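Local atomic coordinates of sialidase B (Streptococcus pneumoniae serotype 4, PDB entry 4XJW), a protein that cleaves terminal sialic acid residues from oligosaccharides, glycoproteins and glycolipids, hydrolysing alpha-2,3, alpha-2,6 and alpha-2,8 linkages as a family 33 glycosyl hydrolase. Residues A[453-459]-A[502-508]; A[210-215]-A[290-294]. The protein carries 1 engineered substitution. All coordinates share one frame; numbering follows the deposited sequence.

Contact 1: A[453-459]-A[502-508]; sequences CPGQGLA and AEAQMVE. With OPX ((1s,3R,4S)-1-[(cyclohexylamino)methyl]-3,4-dihydroxycyclopentanesulfonic acid), chain B.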
# COMPACT_ATOMS: atom_id res chain seq x y z
N CYS A 453 9.90 11.62 -1.90
CA CYS A 453 10.15 10.23 -2.25
C CYS A 453 9.82 9.34 -1.06
O CYS A 453 10.40 9.49 0.02
CB CYS A 453 11.61 10.01 -2.63
SG CYS A 453 12.13 11.00 -4.06
N PRO A 454 8.86 8.42 -1.23
CA PRO A 454 8.50 7.60 -0.06
C PRO A 454 9.58 6.62 0.34
O PRO A 454 10.33 6.12 -0.50
CB PRO A 454 7.25 6.85 -0.51
CG PRO A 454 7.30 6.86 -2.02
CD PRO A 454 8.05 8.12 -2.42
N GLY A 455 9.65 6.35 1.64
CA GLY A 455 10.56 5.35 2.16
C GLY A 455 11.39 5.89 3.30
O GLY A 455 10.86 6.25 4.35
N GLN A 456 12.70 5.91 3.09
CA GLN A 456 13.66 6.36 4.09
C GLN A 456 14.28 7.67 3.68
O GLN A 456 14.57 7.91 2.51
CB GLN A 456 14.78 5.32 4.29
CG GLN A 456 14.29 3.94 4.77
CD GLN A 456 15.41 2.94 5.01
OE1 GLN A 456 16.57 3.17 4.64
NE2 GLN A 456 15.07 1.80 5.62
N GLY A 457 14.50 8.54 4.66
CA GLY A 457 15.47 9.60 4.52
C GLY A 457 16.82 8.99 4.88
O GLY A 457 16.89 7.81 5.26
N LEU A 458 17.88 9.78 4.75
CA LEU A 458 19.23 9.28 4.99
C LEU A 458 19.94 10.08 6.06
O LEU A 458 20.07 11.30 5.96
CB LEU A 458 20.04 9.33 3.70
CG LEU A 458 21.49 8.86 3.83
CD1 LEU A 458 21.58 7.36 4.02
CD2 LEU A 458 22.26 9.26 2.58
N ALA A 459 20.37 9.38 7.11
CA ALA A 459 21.21 9.96 8.14
C ALA A 459 22.64 9.55 7.85
O ALA A 459 22.95 8.37 7.74
CB ALA A 459 20.79 9.45 9.50
N ALA A 502 9.98 10.39 -10.40
CA ALA A 502 11.35 9.96 -10.14
C ALA A 502 11.58 9.66 -8.67
O ALA A 502 12.39 10.32 -8.00
CB ALA A 502 12.33 11.00 -10.62
N GLU A 503 10.87 8.65 -8.17
CA GLU A 503 10.99 8.23 -6.78
C GLU A 503 12.38 7.66 -6.54
O GLU A 503 12.79 6.71 -7.20
CB GLU A 503 9.91 7.20 -6.47
CG GLU A 503 8.51 7.81 -6.37
CD GLU A 503 7.40 6.83 -6.69
OE1 GLU A 503 6.24 7.15 -6.35
OE2 GLU A 503 7.67 5.76 -7.27
N ALA A 504 13.07 8.21 -5.54
CA ALA A 504 14.50 7.95 -5.34
C ALA A 504 14.75 7.51 -3.92
O ALA A 504 14.13 8.03 -2.99
CB ALA A 504 15.29 9.21 -5.63
N GLN A 505 15.69 6.59 -3.74
CA GLN A 505 16.10 6.16 -2.41
C GLN A 505 17.62 6.08 -2.38
O GLN A 505 18.26 5.78 -3.39
CB GLN A 505 15.46 4.82 -2.07
CG GLN A 505 13.96 4.91 -1.72
CD GLN A 505 13.71 5.57 -0.35
OE1 GLN A 505 13.62 4.88 0.68
NE2 GLN A 505 13.55 6.89 -0.35
N MET A 506 18.20 6.36 -1.22
CA MET A 506 19.64 6.57 -1.09
C MET A 506 20.29 5.52 -0.19
O MET A 506 19.66 4.99 0.72
CB MET A 506 19.90 7.96 -0.48
CG MET A 506 19.39 9.15 -1.30
SD MET A 506 19.34 10.67 -0.34
CE MET A 506 17.84 10.42 0.63
N VAL A 507 21.57 5.25 -0.45
CA VAL A 507 22.40 4.45 0.44
C VAL A 507 23.74 5.15 0.56
O VAL A 507 24.20 5.80 -0.39
CB VAL A 507 22.61 3.01 -0.09
CG1 VAL A 507 21.29 2.31 -0.27
CG2 VAL A 507 23.39 3.01 -1.40
N GLU A 508 24.36 5.06 1.74
CA GLU A 508 25.72 5.59 1.92
C GLU A 508 26.70 4.44 1.66
O GLU A 508 26.82 3.52 2.46
CB GLU A 508 25.92 6.19 3.33
CG GLU A 508 27.19 7.06 3.40
CD GLU A 508 27.36 7.79 4.71
OE1 GLU A 508 26.60 7.50 5.66
OE2 GLU A 508 28.27 8.65 4.79
CAF OPX B . 21.96 -3.31 11.95
CAG OPX B . 22.85 -2.21 12.46
CAH OPX B . 20.57 -2.80 11.73
CAI OPX B . 22.85 -1.04 11.53
CAJ OPX B . 20.54 -1.62 10.81
CAK OPX B . 20.30 1.35 10.29
CAL OPX B . 19.99 1.77 7.79
CAM OPX B . 18.73 3.10 9.34
CAO OPX B . 18.80 2.35 7.13
CAP OPX B . 17.84 2.58 8.22
CAQ OPX B . 21.46 -0.52 11.30
CAR OPX B . 20.07 2.39 9.15
NAN OPX B . 21.55 0.57 10.32
OAA OPX B . 22.68 2.84 9.00
OAB OPX B . 21.20 4.51 8.04
OAC OPX B . 18.29 1.50 6.15
OAD OPX B . 17.22 1.43 8.64
OAE OPX B . 21.36 4.32 10.42
SAS OPX B . 21.40 3.58 9.16
O HOH W 1 16.84 6.72 1.31
O HOH W 2 23.79 6.12 6.31
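In the beta-propeller of this family 33 sialidase, Gln456 and Gln505 meet where the innermost strands of two neighbouring blades, 451-459 and 504-510, lie alongside each other. The link is built largely from a side chain: Gln505 bends at its second torsion (chi2 -71°) and lifts its amide onto the backbone of 453-459. Its OE1 accepts from Gln456 N at 2.8 Å, almost straight (174°) and on an in-plane lone pair. On the nitrogen side, NE2 reaches Gln456 O at 3.2 Å with the acceptor tilted out of the amide plane, while a straighter bond ties the same NE2 back to Ala504 O at 2.9 Å. Gly455, which has no side chain, lets OE1 come within 3.4 Å of its CA. A water accepts from Met506 N and lies 2.8 Å from Gln456 O, bridging the two backbones further along. Toward the catalytic end, Ala504 N donates to Cys453 SG at 3.3 Å, and the ring of Pro454 crosses the aliphatic part of Glu503 at about a right angle. Glu503, a predicted active-site residue, turns its carboxylate to Tyr615 and Arg519. Near the other end, Leu458 CB packs on Met506 CE at 3.9 Å, and a second water joins Ala459 O to Glu508 OE1, a carboxylate held mainly by the backbone nitrogens of Gly512 and Lys461. The three bonds of the Gln505 amide fix both its rotation and its flip, so a buried polar group is satisfied while it ties one blade to the next.

Contact 2: A[210-215]-A[290-294]; sequences TLYTLS and SSIVE. With OPX ((1s,3R,4S)-1-[(cyclohexylamino)methyl]-3,4-dihydroxycyclopentanesulfonic acid), chain B.
Tyr212 lies flat between Val293 and the bound cyclopentanesulfonate inhibitor, one ring face over the Val293 backbone and the other under the ligand, whose CAP atom sits 3.7 Å above the ring centre. This pose follows from a first torsion that puts CG anti to the backbone N (chi1 -166°), which swings the ring from 210-215 across to strand 286-294. At its end the hydroxyl oxygen takes a weak but nearly straight bond (170°) from Glu294 N at 3.3 Å, and Val293 CG2, lying alongside, touches the same oxygen at 3.5 Å. The inner end of Tyr212 is held by Ile292, whose CG2 packs 3.9 Å from CB, while the other branch of Ile292 carries CD1 to Thr210 OG1. That hydroxyl and Ser290 OG both bond to Ser222, and Thr210 CG2 rests against Ser290 O. Glu294 runs out almost fully extended (chi1 -176°), crossing Leu214 at about a right angle with its carboxylate carbon CD 3.7 Å from Leu214 CD2. The carboxylate then grips the turn: OE1 uses its syn lone pair for Ser215 N at 2.7 Å, while OE2 accepts a hydrogen bond from a water that also bonds to Ser215 OG. Thr213 faces the other way, and its backbone N donates to OAD of the ligand at 3.0 Å. Two nearly parallel inner strands of separate sheets, packed side by side through their side chains, are typical of adjacent blades around the axis of a sialidase propeller.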
# COMPACT_ATOMS: atom_id res chain seq x y z
N THR A 210 6.70 2.06 4.44
CA THR A 210 8.09 2.40 4.76
C THR A 210 8.54 1.54 5.95
O THR A 210 7.71 1.01 6.70
CB THR A 210 8.29 3.90 5.10
OG1 THR A 210 7.91 4.14 6.46
CG2 THR A 210 7.47 4.81 4.16
N LEU A 211 9.86 1.39 6.07
CA LEU A 211 10.49 0.73 7.23
C LEU A 211 11.78 1.45 7.54
O LEU A 211 12.46 1.92 6.65
CB LEU A 211 10.81 -0.74 6.90
CG LEU A 211 9.69 -1.76 6.78
CD1 LEU A 211 10.23 -3.09 6.24
CD2 LEU A 211 8.98 -1.96 8.11
N TYR A 212 12.14 1.51 8.82
CA TYR A 212 13.38 2.15 9.22
C TYR A 212 13.80 1.58 10.56
O TYR A 212 12.98 1.44 11.47
CB TYR A 212 13.16 3.66 9.37
CG TYR A 212 14.43 4.49 9.47
CD1 TYR A 212 15.15 4.57 10.66
CD2 TYR A 212 14.89 5.19 8.38
CE1 TYR A 212 16.30 5.34 10.75
CE2 TYR A 212 16.04 5.96 8.45
CZ TYR A 212 16.73 6.04 9.64
OH TYR A 212 17.87 6.81 9.69
N THR A 213 15.08 1.24 10.68
CA THR A 213 15.59 0.63 11.91
C THR A 213 16.24 1.71 12.76
O THR A 213 17.22 2.34 12.35
CB THR A 213 16.60 -0.47 11.58
OG1 THR A 213 15.96 -1.45 10.76
CG2 THR A 213 17.11 -1.13 12.86
N LEU A 214 15.66 1.93 13.94
CA LEU A 214 16.14 2.95 14.87
C LEU A 214 17.35 2.46 15.66
O LEU A 214 17.62 1.25 15.74
CB LEU A 214 15.01 3.39 15.82
CG LEU A 214 13.74 3.88 15.11
CD1 LEU A 214 12.68 4.22 16.17
CD2 LEU A 214 14.04 5.09 14.25
N SER A 215 18.09 3.41 16.22
CA SER A 215 19.30 3.08 16.98
C SER A 215 19.03 2.19 18.20
O SER A 215 19.90 1.40 18.61
CB SER A 215 20.04 4.36 17.38
OG SER A 215 19.32 5.11 18.34
N SER A 290 4.94 9.10 2.60
CA SER A 290 5.72 9.44 3.77
C SER A 290 7.14 8.91 3.72
O SER A 290 7.44 7.96 2.96
CB SER A 290 5.02 8.97 5.05
OG SER A 290 4.96 7.55 5.13
N SER A 291 8.00 9.49 4.55
CA SER A 291 9.41 9.12 4.61
C SER A 291 9.93 9.35 6.02
O SER A 291 9.55 10.35 6.66
CB SER A 291 10.23 9.93 3.60
OG SER A 291 11.48 9.32 3.38
N ILE A 292 10.80 8.46 6.50
CA ILE A 292 11.29 8.49 7.89
C ILE A 292 12.81 8.56 7.97
O ILE A 292 13.51 7.94 7.17
CB ILE A 292 10.83 7.23 8.66
CG1 ILE A 292 9.32 7.26 8.88
CG2 ILE A 292 11.52 7.14 10.02
CD1 ILE A 292 8.79 5.92 9.38
N VAL A 293 13.33 9.30 8.95
CA VAL A 293 14.75 9.24 9.28
C VAL A 293 14.90 9.43 10.78
O VAL A 293 14.01 9.97 11.44
CB VAL A 293 15.52 10.34 8.50
CG1 VAL A 293 15.33 11.68 9.18
CG2 VAL A 293 17.00 10.00 8.44
N GLU A 294 16.01 8.94 11.33
CA GLU A 294 16.31 9.22 12.73
C GLU A 294 17.47 10.19 12.82
O GLU A 294 18.45 10.06 12.09
CB GLU A 294 16.62 7.94 13.51
CG GLU A 294 16.85 8.18 15.01
CD GLU A 294 16.87 6.90 15.82
OE1 GLU A 294 17.66 6.00 15.47
OE2 GLU A 294 16.08 6.78 16.79
CAF OPX B . 21.96 -3.31 11.95
CAG OPX B . 22.85 -2.21 12.46
CAH OPX B . 20.57 -2.80 11.73
CAI OPX B . 22.85 -1.04 11.53
CAJ OPX B . 20.54 -1.62 10.81
CAK OPX B . 20.30 1.35 10.29
CAL OPX B . 19.99 1.77 7.79
CAM OPX B . 18.73 3.10 9.34
CAO OPX B . 18.80 2.35 7.13
CAP OPX B . 17.84 2.58 8.22
CAQ OPX B . 21.46 -0.52 11.30
CAR OPX B . 20.07 2.39 9.15
NAN OPX B . 21.55 0.57 10.32
OAA OPX B . 22.68 2.84 9.00
OAB OPX B . 21.20 4.51 8.04
OAC OPX B . 18.29 1.50 6.15
OAD OPX B . 17.22 1.43 8.64
OAE OPX B . 21.36 4.32 10.42
SAS OPX B . 21.40 3.58 9.16
O HOH W 3 16.49 5.04 18.80

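Contacts 1 and 2 are two inter-blade seams of the propeller, their centres about 10 Å apart, on either side of a third seam where strands 286-294 and 451-459 run parallel in one sheet; there Gly457 N probably donates to Ile292 O at 2.8 Å. A second bridge, Gln456 NE2 to Leu211 O at 2.8 Å, probably runs from contact 1 to the strand of contact 2. Both contacts also line the inhibitor pocket: Gln456 OE1 accepts from the ligand hydroxyl OAC at 2.8 Å, while contact 2 supplies the Tyr212 ring and Thr213. This pocket is distinct from the catalytic end, since ligand OAC lies 17.6 Å from Glu503 OE2, consistent with an allosteric site.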